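PDB 2PP6: gifsy-2 prophage ATP-binding sugar transporter-like protein from Salmonella typhimurium LT2, which is of uncertain function, possibly ATP binding linked to sugar transport, and assembles as a tetramer of small beta-barrel subunits, each carrying a long N-terminal helix. Local coordinates for residues A5-F8 with D9-R13; A17-A20 with E21-M25. All blocks are in the same frame, centred on the assembly; numbering follows the deposited sequence.

Contact 1: A5-F8 with D9-R13; sequences ADLF and DGMKR
L7 and M11 meet one turn apart on the N-terminal helix 2-23, an i to i+4 pairing that illustrates how residues one turn apart can present a shared apolar surface to a helical bundle. The leucine has CG opposite its backbone N, and chi1 (-163°) and chi2 (-143°) together turn the CD2 branch toward the following turn. There CD2 rests against CG of M11 at 3.5 Å and lies 3.5 Å from M11 SE, the two chains crossing at a slant. M11 (selenomethionine) runs extended through SE and then bends at chi3, 37°, carrying its CE methyl away from residues 5-8. Four backbone bonds of the alpha-helical pattern hold the turns together, from the N atoms of D9, G10, M11 and K12 to the O atoms of A5, D6, L7 and F8. Packing between subunits surrounds this pair: M11 packs on M11 of the third and fourth subunits, and F8 on M15 of the second subunit and F8 of the third. K12 runs back along the preceding turn, beside the carbonyl of F8, its chain extended until a bend at chi4, with CD 3.7 Å from F8 O.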
loop_
_atom_site.group_PDB
_atom_site.type_symbol
_atom_site.label_atom_id
_atom_site.label_comp_id
_atom_site.label_asym_id
_atom_site.label_seq_id
_atom_site.Cartn_x
_atom_site.Cartn_y
_atom_site.Cartn_z
ATOM N N ALA A 5 6.232 10.472 -0.682
ATOM C CA ALA A 5 6.559 10.255 0.720
ATOM C C ALA A 5 5.362 10.482 1.650
ATOM O O ALA A 5 5.157 9.713 2.593
ATOM C CB ALA A 5 7.730 11.148 1.128
ATOM N N ASP A 6 4.574 11.525 1.398
ATOM C CA ASP A 6 3.401 11.801 2.234
ATOM C C ASP A 6 2.356 10.703 2.067
ATOM O O ASP A 6 1.606 10.384 2.998
ATOM C CB ASP A 6 2.756 13.146 1.868
ATOM C CG ASP A 6 3.508 14.334 2.433
ATOM O OD1 ASP A 6 3.799 14.335 3.650
ATOM O OD2 ASP A 6 3.799 15.275 1.659
ATOM N N LEU A 7 2.297 10.133 0.871
ATOM C CA LEU A 7 1.343 9.078 0.598
ATOM C C LEU A 7 1.766 7.858 1.391
ATOM O O LEU A 7 0.966 7.284 2.123
ATOM C CB LEU A 7 1.329 8.744 -0.894
ATOM C CG LEU A 7 0.148 7.964 -1.478
ATOM C CD1 LEU A 7 0.673 7.001 -2.535
ATOM C CD2 LEU A 7 -0.583 7.202 -0.391
ATOM N N PHE A 8 3.032 7.477 1.245
ATOM C CA PHE A 8 3.577 6.312 1.932
ATOM C C PHE A 8 3.372 6.389 3.436
ATOM O O PHE A 8 3.058 5.382 4.076
ATOM C CB PHE A 8 5.069 6.167 1.631
ATOM C CG PHE A 8 5.370 5.622 0.257
ATOM C CD1 PHE A 8 4.389 5.587 -0.731
ATOM C CD2 PHE A 8 6.643 5.151 -0.051
ATOM C CE1 PHE A 8 4.668 5.085 -1.999
ATOM C CE2 PHE A 8 6.926 4.650 -1.314
ATOM C CZ PHE A 8 5.932 4.618 -2.292
ATOM N N ASP A 9 3.533 7.585 3.998
ATOM C CA ASP A 9 3.371 7.751 5.435
ATOM C C ASP A 9 1.937 7.460 5.872
ATOM O O ASP A 9 1.704 6.759 6.867
ATOM C CB ASP A 9 3.762 9.164 5.859
ATOM C CG ASP A 9 3.974 9.278 7.358
ATOM O OD1 ASP A 9 4.962 8.694 7.867
ATOM O OD2 ASP A 9 3.149 9.942 8.025
ATOM N N GLY A 10 0.984 8.002 5.117
ATOM C CA GLY A 10 -0.417 7.793 5.424
ATOM C C GLY A 10 -0.810 6.336 5.274
ATOM O O GLY A 10 -1.617 5.815 6.034
HETATM N N MSE A 11 -0.244 5.655 4.292
HETATM C CA MSE A 11 -0.590 4.267 4.118
HETATM C C MSE A 11 -0.071 3.493 5.314
HETATM O O MSE A 11 -0.785 2.667 5.883
HETATM C CB MSE A 11 -0.019 3.758 2.802
HETATM C CG MSE A 11 -0.719 4.398 1.619
HETATM SE SE MSE A 11 -0.143 3.783 -0.097
HETATM C CE MSE A 11 0.126 1.926 0.325
ATOM N N LYS A 12 1.162 3.780 5.717
ATOM C CA LYS A 12 1.723 3.109 6.879
ATOM C C LYS A 12 0.855 3.408 8.102
ATOM O O LYS A 12 0.507 2.509 8.853
ATOM C CB LYS A 12 3.159 3.571 7.141
ATOM C CG LYS A 12 4.135 3.248 6.017
ATOM C CD LYS A 12 5.519 3.807 6.313
ATOM C CE LYS A 12 6.456 3.638 5.130
ATOM N NZ LYS A 12 6.608 2.209 4.746
ATOM N N ARG A 13 0.481 4.666 8.305
ATOM C CA ARG A 13 -0.332 4.977 9.465
ATOM C C ARG A 13 -1.653 4.198 9.464
ATOM O O ARG A 13 -2.046 3.645 10.492
ATOM C CB ARG A 13 -0.603 6.479 9.553
ATOM C CG ARG A 13 -0.381 7.040 10.953
ATOM C CD ARG A 13 -1.320 8.203 11.296
ATOM N NE ARG A 13 -1.234 9.321 10.355
ATOM C CZ ARG A 13 -1.927 9.410 9.222
ATOM N NH1 ARG A 13 -2.775 8.447 8.873
ATOM N NH2 ARG A 13 -1.764 10.464 8.431
#

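Contact 2: A17-A20 with E21-M25; sequences ALIA and ERFGM
I19 and F23 face each other across the last turn of helix 2-23, a helix C terminus that passes directly into the first strand of the beta barrel. Each of the four carbonyls of 17-20 receives one amide from 21-24: A17 O takes E21 N, L18 O takes R22 N at 2.9 Å, I19 O takes F23 N, and A20 O takes G24 N at 2.7 Å. The bonding is fairly straight at F23 N (164°) but clearly bent at G24 N (131°), where the chain leaves helical backbone angles. G24 thus still uses its N-H to satisfy A20 O while its own psi is extended, so the i to i+4 hydrogen-bond pattern runs one donor beyond the helix. M25 then pairs its backbone with V36 of the neighbouring strand. Among the side chains, I19 CG2 touches F23 CD2 at 3.7 Å, and CD2 also lies 3.5 Å from I19 O. The F23 ring also meets that of F41 of the same chain, their planes nearly parallel, and S1 of the second subunit packs on F23. R22 bends at chi2 (-125°) and chi3, so that F23 CZ lies over one face of its guanidinium, toward the rim; R22 NH2 of the third subunit is close, and the like charges may repel. CB of R22 in this chain sits over the centre of the F23 ring, 3.8 Å above the plane.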
loop_
_atom_site.group_PDB
_atom_site.type_symbol
_atom_site.label_atom_id
_atom_site.label_comp_id
_atom_site.label_asym_id
_atom_site.label_seq_id
_atom_site.Cartn_x
_atom_site.Cartn_y
_atom_site.Cartn_z
ATOM N N ALA A 17 -3.070 0.990 12.004
ATOM C CA ALA A 17 -4.300 1.172 12.742
ATOM C C ALA A 17 -5.245 0.018 12.488
ATOM O O ALA A 17 -6.061 -0.320 13.343
ATOM C CB ALA A 17 -4.951 2.479 12.353
ATOM N N LEU A 18 -5.123 -0.592 11.313
ATOM C CA LEU A 18 -5.982 -1.705 10.949
ATOM C C LEU A 18 -5.531 -2.970 11.656
ATOM O O LEU A 18 -6.357 -3.755 12.125
ATOM C CB LEU A 18 -5.966 -1.904 9.432
ATOM C CG LEU A 18 -6.823 -3.027 8.843
ATOM C CD1 LEU A 18 -8.267 -2.893 9.285
ATOM C CD2 LEU A 18 -6.719 -2.975 7.332
ATOM N N ILE A 19 -4.221 -3.174 11.726
ATOM C CA ILE A 19 -3.702 -4.349 12.405
ATOM C C ILE A 19 -4.094 -4.283 13.874
ATOM O O ILE A 19 -4.486 -5.291 14.468
ATOM C CB ILE A 19 -2.177 -4.438 12.329
ATOM C CG1 ILE A 19 -1.736 -4.761 10.909
ATOM C CG2 ILE A 19 -1.679 -5.520 13.279
ATOM C CD1 ILE A 19 -0.260 -5.016 10.808
ATOM N N ALA A 20 -3.988 -3.095 14.458
ATOM C CA ALA A 20 -4.334 -2.918 15.860
ATOM C C ALA A 20 -5.823 -3.168 16.075
ATOM O O ALA A 20 -6.221 -3.770 17.072
ATOM C CB ALA A 20 -3.964 -1.517 16.320
ATOM N N GLU A 21 -6.640 -2.709 15.130
ATOM C CA GLU A 21 -8.082 -2.889 15.217
ATOM C C GLU A 21 -8.470 -4.356 15.122
ATOM O O GLU A 21 -9.360 -4.811 15.816
ATOM C CB GLU A 21 -8.787 -2.116 14.102
ATOM C CG GLU A 21 -10.297 -2.149 14.206
ATOM C CD GLU A 21 -10.808 -1.456 15.465
ATOM O OE1 GLU A 21 -12.009 -1.602 15.790
ATOM O OE2 GLU A 21 -10.009 -0.757 16.129
ATOM N N ARG A 22 -7.795 -5.099 14.264
ATOM C CA ARG A 22 -8.105 -6.500 14.085
ATOM C C ARG A 22 -7.528 -7.442 15.121
ATOM O O ARG A 22 -8.196 -8.378 15.521
ATOM C CB ARG A 22 -7.652 -6.965 12.702
ATOM C CG ARG A 22 -8.737 -6.922 11.660
ATOM C CD ARG A 22 -8.882 -8.282 11.013
ATOM N NE ARG A 22 -7.798 -8.556 10.080
ATOM C CZ ARG A 22 -7.564 -9.743 9.534
ATOM N NH1 ARG A 22 -6.554 -9.889 8.688
ATOM N NH2 ARG A 22 -8.326 -10.788 9.845
ATOM N N PHE A 23 -6.291 -7.213 15.552
ATOM C CA PHE A 23 -5.660 -8.113 16.505
ATOM C C PHE A 23 -5.301 -7.479 17.854
ATOM O O PHE A 23 -4.926 -8.181 18.797
ATOM C CB PHE A 23 -4.402 -8.721 15.871
ATOM C CG PHE A 23 -4.577 -9.107 14.423
ATOM C CD1 PHE A 23 -5.551 -10.028 14.042
ATOM C CD2 PHE A 23 -3.786 -8.531 13.435
ATOM C CE1 PHE A 23 -5.735 -10.368 12.705
ATOM C CE2 PHE A 23 -3.965 -8.867 12.093
ATOM C CZ PHE A 23 -4.942 -9.786 11.732
ATOM N N GLY A 24 -5.422 -6.161 17.966
ATOM C CA GLY A 24 -5.086 -5.520 19.223
ATOM C C GLY A 24 -5.814 -6.016 20.469
ATOM O O GLY A 24 -6.981 -6.411 20.413
HETATM N N MSE A 25 -5.107 -6.001 21.597
HETATM C CA MSE A 25 -5.662 -6.390 22.888
HETATM C C MSE A 25 -5.584 -5.169 23.778
HETATM O O MSE A 25 -4.712 -4.316 23.587
HETATM C CB MSE A 25 -4.836 -7.463 23.559
HETATM C CG MSE A 25 -4.909 -8.811 22.945
HETATM SE SE MSE A 25 -3.975 -9.985 24.133
HETATM C CE MSE A 25 -2.202 -9.257 23.922
#

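From the N terminus, the chain enters helix 2-23 and soon makes contact 1, then contact 2 near the far end of the same helix. Both are local, joining consecutive turns, so neither closes a long loop, and they follow in series without nesting or crossing; their centres lie 18 Å apart. Contact 1 projects about 20 Å from the chain's centre, where helices of all the subunits gather in a four-helix bundle. Contact 2, only 10 Å out, passes the chain into strand 25-29 of the barrel. The second subunit touches both, and L7 of contact 1 packs on L18 of the fourth subunit, the counterpart of a contact 2 residue.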